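DUF574 domain-containing protein (Thermobifida fusca, PDB 2QE6) probably acts as a methyltransferase that uses S-adenosylmethionine, which it holds in the pocket of a Rossmann-like domain. Local coordinates at residues 57-60 against 61-65; 176-179 against 180-184. The protein carries 1 engineered substitution. All blocks are in the same frame, centred on the assembly; numbering follows the deposited sequence.

How the contacts relate
Each contact is a short run of one helix, about two and a half turns, in a single Rossmann-like methyltransferase domain, and the two lie on opposite sides of the chain's centre. Their centres lie 24 Å apart and their nearest atoms about 15 Å, so neither touches the other. Contact 1 comes first, on helix 54-75, which leads into strand 80-84; contact 2 follows on helix 175-185, between the parallel strands 160-163 and 191-197 of the same mixed sheet. The S-adenosylmethionine site relates them. Contact 1 supplies N61 and R62 directly to the ligand carboxylate, whereas contact 2 is linked to it at one remove, Y182 bonding to V137 O while V137 N bonds to the ligand.

Contact 1. Residues 57-60 against 61-65; sequences SAIE and NRKVL. With SAM (S-adenosylmethionine), chain F.
Four successive i to i+4 bonds, the shortest from K63 N to I59 O and from V64 N to E60 O at 2.9 Å, satisfy this part of helix 54-75, the helix leading into strand 80-84 of a Rossmann-like methyltransferase fold. N61 N and R62 N use S57 O and A58 O in the same way. With the backbone paired, the side chains of N61 and R62 serve the carboxylate of S-adenosylmethionine, one oxygen each. N61 ND2 lies 2.8 Å from ligand OXT, but the N-H...O angle of 125° makes this bond weak. The amide has further partners: ND2 also bonds to the hydroxyl of Y27, and OD1 to OG1 of T195, so both ends of the group are engaged and its rotation is fixed. CG of N61 stands anti to the backbone N (chi1 -170°), which carries the amide away from the preceding turn and over to the ligand. R62 makes the straighter bond, NH1 to ligand O at 2.7 Å and 151°, with the oxygen at the edge of the guanidinium, near its plane. NH2 is taken by Q92 O, and L65 CD1 rests 3.5 Å above one face of the group, offset toward its rim. The cationic group probably offsets the ligand's negative end; D111, D136, V137, G85 and V164 also bond to the ligand. Farther round the helix, K63 runs out fully extended beyond CG to meet E60, whose chain is bent at chi2. OE2 of E60 and NZ of K63 form a weakly bonded salt bridge at 3.5 Å, and E251 gives the lysine a second, long and weak ion pair. Nearer the helix, the side chains of K63 and I59 point the same way, K63 CE lying alongside I59 CG2 at 4.0 Å.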
ATOM      1  N   SER A  57      -7.079 -11.250   4.759  1.00 33.03           N
ATOM      2  CA  SER A  57      -6.799  -9.854   4.994  1.00 34.40           C
ATOM      3  C   SER A  57      -5.965  -9.215   3.861  1.00 35.48           C
ATOM      4  O   SER A  57      -6.210  -8.078   3.479  1.00 36.58           O
ATOM      5  CB  SER A  57      -6.126  -9.636   6.374  1.00 35.31           C
ATOM      6  OG  SER A  57      -4.716  -9.841   6.376  1.00 37.72           O
ATOM      7  N   ALA A  58      -4.985  -9.938   3.343  1.00 34.38           N
ATOM      8  CA  ALA A  58      -4.177  -9.478   2.232  1.00 33.94           C
ATOM      9  C   ALA A  58      -5.023  -9.403   1.005  1.00 37.16           C
ATOM     10  O   ALA A  58      -4.916  -8.440   0.257  1.00 39.42           O
ATOM     11  CB  ALA A  58      -2.966 -10.410   1.971  1.00 33.59           C
ATOM     12  N   ILE A  59      -5.836 -10.429   0.756  1.00 35.33           N
ATOM     13  CA  ILE A  59      -6.765 -10.389  -0.386  1.00 36.24           C
ATOM     14  C   ILE A  59      -7.677  -9.142  -0.319  1.00 37.41           C
ATOM     15  O   ILE A  59      -7.834  -8.402  -1.302  1.00 35.84           O
ATOM     16  CB  ILE A  59      -7.570 -11.691  -0.506  1.00 38.21           C
ATOM     17  CG1 ILE A  59      -6.621 -12.865  -0.847  1.00 41.34           C
ATOM     18  CG2 ILE A  59      -8.628 -11.594  -1.642  1.00 36.23           C
ATOM     19  CD1 ILE A  59      -7.233 -14.264  -0.566  1.00 37.39           C
ATOM     20  N   GLU A  60      -8.275  -8.902   0.842  1.00 35.03           N
ATOM     21  CA  GLU A  60      -9.156  -7.764   0.990  1.00 33.98           C
ATOM     22  C   GLU A  60      -8.411  -6.446   0.782  1.00 35.56           C
ATOM     23  O   GLU A  60      -8.993  -5.492   0.303  1.00 36.31           O
ATOM     24  CB  GLU A  60      -9.826  -7.750   2.362  1.00 31.85           C
ATOM     25  CG  GLU A  60     -10.880  -8.840   2.530  1.00 34.21           C
ATOM     26  CD  GLU A  60     -11.985  -8.823   1.486  1.00 45.27           C
ATOM     27  OE1 GLU A  60     -12.327  -7.743   0.932  1.00 39.72           O
ATOM     28  OE2 GLU A  60     -12.537  -9.920   1.243  1.00 45.44           O
ATOM     29  N   ASN A  61      -7.140  -6.394   1.162  1.00 34.67           N
ATOM     30  CA  ASN A  61      -6.326  -5.194   0.953  1.00 34.98           C
ATOM     31  C   ASN A  61      -6.084  -4.953  -0.535  1.00 37.19           C
ATOM     32  O   ASN A  61      -6.218  -3.826  -1.024  1.00 37.78           O
ATOM     33  CB  ASN A  61      -5.014  -5.319   1.733  1.00 35.51           C
ATOM     34  CG  ASN A  61      -4.246  -4.054   1.755  1.00 39.44           C
ATOM     35  OD1 ASN A  61      -4.717  -3.024   2.231  1.00 38.77           O
ATOM     36  ND2 ASN A  61      -3.035  -4.120   1.258  1.00 33.06           N
ATOM     37  N   ARG A  62      -5.797  -6.017  -1.274  1.00 36.61           N
ATOM     38  CA  ARG A  62      -5.702  -5.880  -2.733  1.00 35.52           C
ATOM     39  C   ARG A  62      -7.011  -5.469  -3.376  1.00 36.04           C
ATOM     40  O   ARG A  62      -7.001  -4.644  -4.260  1.00 37.72           O
ATOM     41  CB  ARG A  62      -5.195  -7.162  -3.385  1.00 36.08           C
ATOM     42  CG  ARG A  62      -3.781  -7.496  -2.942  1.00 36.20           C
ATOM     43  CD  ARG A  62      -2.834  -6.323  -3.145  1.00 43.07           C
ATOM     44  NE  ARG A  62      -2.789  -5.939  -4.562  1.00 32.20           N
ATOM     45  CZ  ARG A  62      -1.851  -5.179  -5.121  1.00 43.05           C
ATOM     46  NH1 ARG A  62      -0.859  -4.683  -4.396  1.00 41.10           N
ATOM     47  NH2 ARG A  62      -1.912  -4.923  -6.431  1.00 39.48           N
ATOM     48  N   LYS A  63      -8.121  -6.052  -2.950  1.00 37.23           N
ATOM     49  CA  LYS A  63      -9.426  -5.661  -3.460  1.00 36.46           C
ATOM     50  C   LYS A  63      -9.759  -4.180  -3.141  1.00 36.69           C
ATOM     51  O   LYS A  63     -10.321  -3.504  -3.968  1.00 31.34           O
ATOM     52  CB  LYS A  63     -10.532  -6.577  -2.910  1.00 36.78           C
ATOM     53  CG  LYS A  63     -10.578  -8.034  -3.446  1.00 39.79           C
ATOM     54  CD  LYS A  63     -11.625  -8.792  -2.625  1.00 39.63           C
ATOM     55  CE  LYS A  63     -12.039 -10.118  -3.165  1.00 54.70           C
ATOM     56  NZ  LYS A  63     -12.926 -10.765  -2.116  1.00 56.85           N
ATOM     57  N   VAL A  64      -9.440  -3.666  -1.947  1.00 32.05           N
ATOM     58  CA  VAL A  64      -9.708  -2.246  -1.688  1.00 31.56           C
ATOM     59  C   VAL A  64      -8.758  -1.344  -2.460  1.00 32.87           C
ATOM     60  O   VAL A  64      -9.122  -0.224  -2.808  1.00 33.67           O
ATOM     61  CB  VAL A  64      -9.671  -1.871  -0.158  1.00 35.16           C
ATOM     62  CG1 VAL A  64      -8.285  -1.800   0.361  1.00 37.12           C
ATOM     63  CG2 VAL A  64     -10.404  -0.572   0.084  1.00 34.54           C
ATOM     64  N   LEU A  65      -7.544  -1.815  -2.723  1.00 34.61           N
ATOM     65  CA  LEU A  65      -6.608  -1.080  -3.562  1.00 36.59           C
ATOM     66  C   LEU A  65      -7.259  -0.841  -4.918  1.00 35.71           C
ATOM     67  O   LEU A  65      -7.265   0.275  -5.427  1.00 36.71           O
ATOM     68  CB  LEU A  65      -5.286  -1.835  -3.743  1.00 36.30           C
ATOM     69  CG  LEU A  65      -4.179  -1.238  -4.638  1.00 36.00           C
ATOM     70  CD1 LEU A  65      -2.869  -1.854  -4.165  1.00 33.95           C
ATOM     71  CD2 LEU A  65      -4.417  -1.488  -6.144  1.00 35.23           C
TER
HETATM   72  N   SAM F 400       1.165  -1.533  -1.167  1.00 28.40           N
HETATM   73  CA  SAM F 400       0.991  -3.003  -1.494  1.00 30.21           C
HETATM   74  C   SAM F 400      -0.409  -3.436  -1.120  1.00 31.01           C
HETATM   75  O   SAM F 400      -0.943  -4.373  -1.704  1.00 31.59           O
HETATM   76  OXT SAM F 400      -1.013  -2.865  -0.202  1.00 28.67           O
HETATM   77  CB  SAM F 400       1.955  -3.976  -0.789  1.00 27.39           C
HETATM   78  CG  SAM F 400       1.839  -4.049   0.742  1.00 28.67           C
HETATM   79  SD  SAM F 400       3.112  -5.042   1.589  1.00 14.44           S
HETATM   80  CE  SAM F 400       3.996  -5.545   0.093  1.00 42.41           C
HETATM   81  C5' SAM F 400       4.164  -3.651   2.055  1.00 31.89           C
HETATM   82  C4' SAM F 400       5.196  -3.076   1.077  1.00 30.30           C
HETATM   83  O4' SAM F 400       5.722  -1.854   1.607  1.00 27.71           O
HETATM   84  C3' SAM F 400       6.415  -3.983   0.844  1.00 32.41           C
HETATM   85  O3' SAM F 400       6.648  -4.187  -0.539  1.00 30.91           O
HETATM   86  C2' SAM F 400       7.595  -3.301   1.518  1.00 33.81           C
HETATM   87  O2' SAM F 400       8.876  -3.625   0.964  1.00 31.21           O
HETATM   88  C1' SAM F 400       7.143  -1.849   1.407  1.00 29.72           C
HETATM   89  N9  SAM F 400       7.804  -1.031   2.424  1.00 29.41           N
HETATM   90  C8  SAM F 400       7.717  -1.111   3.814  1.00 33.38           C
HETATM   91  N7  SAM F 400       8.499  -0.137   4.350  1.00 31.49           N
HETATM   92  C5  SAM F 400       9.061   0.563   3.315  1.00 32.06           C
HETATM   93  C6  SAM F 400       9.920   1.672   3.298  1.00 23.54           C
HETATM   94  N6  SAM F 400      10.355   2.202   4.474  1.00 27.93           N
HETATM   95  N1  SAM F 400      10.307   2.161   2.062  1.00 31.12           N
HETATM   96  C2  SAM F 400       9.861   1.589   0.853  1.00 26.56           C
HETATM   97  N3  SAM F 400       9.016   0.483   0.873  1.00 27.77           N
HETATM   98  C4  SAM F 400       8.627   0.004   2.099  1.00 34.31           C

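Contact 2. Residues 176-179 against 180-184; sequences DRVV and GAYRD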
ATOM      1  N   ASP A 176       4.627  10.853  11.889  1.00 35.56           N
ATOM      2  CA  ASP A 176       4.026  12.194  11.752  1.00 37.08           C
ATOM      3  C   ASP A 176       4.748  13.005  10.683  1.00 39.87           C
ATOM      4  O   ASP A 176       4.112  13.532   9.781  1.00 38.67           O
ATOM      5  CB  ASP A 176       3.993  12.972  13.066  1.00 40.54           C
ATOM      6  CG  ASP A 176       2.978  12.411  14.062  1.00 42.14           C
ATOM      7  OD1 ASP A 176       2.077  11.626  13.685  1.00 42.04           O
ATOM      8  OD2 ASP A 176       3.076  12.751  15.248  1.00 51.51           O
ATOM      9  N   ARG A 177       6.073  13.050  10.765  1.00 40.89           N
ATOM     10  CA  ARG A 177       6.880  13.800   9.822  1.00 44.21           C
ATOM     11  C   ARG A 177       6.813  13.182   8.424  1.00 41.62           C
ATOM     12  O   ARG A 177       6.782  13.906   7.405  1.00 38.77           O
ATOM     13  CB  ARG A 177       8.346  13.883  10.310  1.00 45.47           C
ATOM     14  CG  ARG A 177       9.393  14.089   9.186  1.00 57.41           C
ATOM     15  CD  ARG A 177      10.855  13.866   9.639  1.00 57.60           C
ATOM     16  NE  ARG A 177      11.274  12.450   9.730  1.00 68.37           N
ATOM     17  CZ  ARG A 177      11.665  11.693   8.697  1.00 70.24           C
ATOM     18  NH1 ARG A 177      11.681  12.171   7.454  1.00 74.05           N
ATOM     19  NH2 ARG A 177      12.042  10.435   8.911  1.00 68.89           N
ATOM     20  N   VAL A 178       6.818  11.851   8.352  1.00 39.86           N
ATOM     21  CA  VAL A 178       6.862  11.178   7.039  1.00 38.20           C
ATOM     22  C   VAL A 178       5.553  11.387   6.269  1.00 38.52           C
ATOM     23  O   VAL A 178       5.570  11.843   5.115  1.00 37.19           O
ATOM     24  CB  VAL A 178       7.251   9.662   7.157  1.00 38.86           C
ATOM     25  CG1 VAL A 178       6.926   8.911   5.853  1.00 39.77           C
ATOM     26  CG2 VAL A 178       8.766   9.520   7.534  1.00 34.26           C
ATOM     27  N   VAL A 179       4.417  11.079   6.896  1.00 37.34           N
ATOM     28  CA  VAL A 179       3.137  11.201   6.181  1.00 37.91           C
ATOM     29  C   VAL A 179       2.828  12.681   5.935  1.00 38.24           C
ATOM     30  O   VAL A 179       2.327  13.032   4.875  1.00 35.81           O
ATOM     31  CB  VAL A 179       1.964  10.465   6.868  1.00 36.52           C
ATOM     32  CG1 VAL A 179       0.660  10.600   6.021  1.00 34.03           C
ATOM     33  CG2 VAL A 179       2.337   8.975   7.043  1.00 32.11           C
ATOM     34  N   GLY A 180       3.146  13.521   6.919  1.00 37.47           N
ATOM     35  CA  GLY A 180       3.013  14.972   6.764  1.00 38.92           C
ATOM     36  C   GLY A 180       3.784  15.550   5.584  1.00 37.89           C
ATOM     37  O   GLY A 180       3.307  16.466   4.924  1.00 37.32           O
ATOM     38  N   ALA A 181       4.986  15.049   5.315  1.00 36.84           N
ATOM     39  CA  ALA A 181       5.749  15.537   4.157  1.00 36.84           C
ATOM     40  C   ALA A 181       5.021  15.260   2.842  1.00 37.15           C
ATOM     41  O   ALA A 181       5.026  16.069   1.929  1.00 36.89           O
ATOM     42  CB  ALA A 181       7.129  14.904   4.140  1.00 36.77           C
ATOM     43  N   TYR A 182       4.428  14.088   2.711  1.00 35.50           N
ATOM     44  CA  TYR A 182       3.739  13.742   1.471  1.00 35.62           C
ATOM     45  C   TYR A 182       2.427  14.548   1.357  1.00 35.19           C
ATOM     46  O   TYR A 182       2.080  14.964   0.278  1.00 37.18           O
ATOM     47  CB  TYR A 182       3.480  12.210   1.391  1.00 36.94           C
ATOM     48  CG  TYR A 182       4.750  11.352   1.301  1.00 34.77           C
ATOM     49  CD1 TYR A 182       5.580  11.425   0.187  1.00 38.15           C
ATOM     50  CD2 TYR A 182       5.122  10.480   2.340  1.00 39.36           C
ATOM     51  CE1 TYR A 182       6.753  10.659   0.078  1.00 33.21           C
ATOM     52  CE2 TYR A 182       6.311   9.699   2.239  1.00 40.88           C
ATOM     53  CZ  TYR A 182       7.110   9.814   1.095  1.00 35.24           C
ATOM     54  OH  TYR A 182       8.273   9.085   0.946  1.00 36.51           O
ATOM     55  N   ARG A 183       1.691  14.738   2.456  1.00 34.80           N
ATOM     56  CA  ARG A 183       0.455  15.562   2.424  1.00 35.70           C
ATOM     57  C   ARG A 183       0.778  16.987   2.027  1.00 36.94           C
ATOM     58  O   ARG A 183       0.045  17.596   1.253  1.00 41.08           O
ATOM     59  CB  ARG A 183      -0.249  15.600   3.790  1.00 35.84           C
ATOM     60  CG  ARG A 183      -0.888  14.284   4.194  1.00 33.73           C
ATOM     61  CD  ARG A 183      -1.913  14.441   5.261  1.00 36.33           C
ATOM     62  NE  ARG A 183      -1.387  15.302   6.289  1.00 34.32           N
ATOM     63  CZ  ARG A 183      -0.738  14.923   7.377  1.00 38.36           C
ATOM     64  NH1 ARG A 183      -0.548  13.658   7.657  1.00 36.10           N
ATOM     65  NH2 ARG A 183      -0.283  15.854   8.203  1.00 33.04           N
ATOM     66  N   ASP A 184       1.886  17.500   2.565  1.00 36.79           N
ATOM     67  CA  ASP A 184       2.327  18.862   2.316  1.00 35.87           C
ATOM     68  C   ASP A 184       2.748  19.055   0.866  1.00 34.47           C
ATOM     69  O   ASP A 184       2.546  20.130   0.346  1.00 34.51           O
ATOM     70  CB  ASP A 184       3.476  19.281   3.245  1.00 36.65           C
ATOM     71  CG  ASP A 184       3.029  19.505   4.679  1.00 41.58           C
ATOM     72  OD1 ASP A 184       1.811  19.556   4.938  1.00 47.32           O
ATOM     73  OD2 ASP A 184       3.920  19.600   5.559  1.00 41.89           O
TER
HETATM   74  O   HOH W   1       1.312  12.952   9.691  1.00 27.76           O
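R183 N donates to V179 O at 3.0 Å with an N-H...O angle of 165°, a nearly straight bond in helix 175-185, the helix of the beta-alpha-beta unit between strands 160-163 and 191-197. One turn earlier D176 O is gripped twice, by G180 N and by a water 2.9 Å away that donates to it. The same water lies in the guanidinium plane of R183, accepting from NH1 at 2.8 Å. A bend at chi3 (-46°) folds the R183 chain back along the helix, bringing one face of the guanidinium over CA of G180; NH1 also makes a weak bond to Q230 O. V178 O is less firmly held: A181 N at 3.3 Å and Y182 N at 3.5 Å both donate to it weakly. The ring of Y182 comes close to this oxygen too, its CD2 3.1 Å from V178 O in an oblique approach. Along the same side, Y182 CE2 packs on V178 CG1 at 3.7 Å, the two side chains pointing the same way. Beyond the ring, OH bonds to V137 O, which ties the helix to a residue whose N binds S-adenosylmethionine; P140 and I143 of helix 140-145 also touch the ring. A phenylalanine at Y182 would keep the ring against V178 but would probably leave V137 O without its hydroxyl mate and the ligand-binding segment less firmly placed. V179 turns to the sheet, meeting L192 and M194, and its side chain crosses that of R183, V179 CG1 lying 3.7 Å from R183 NH1.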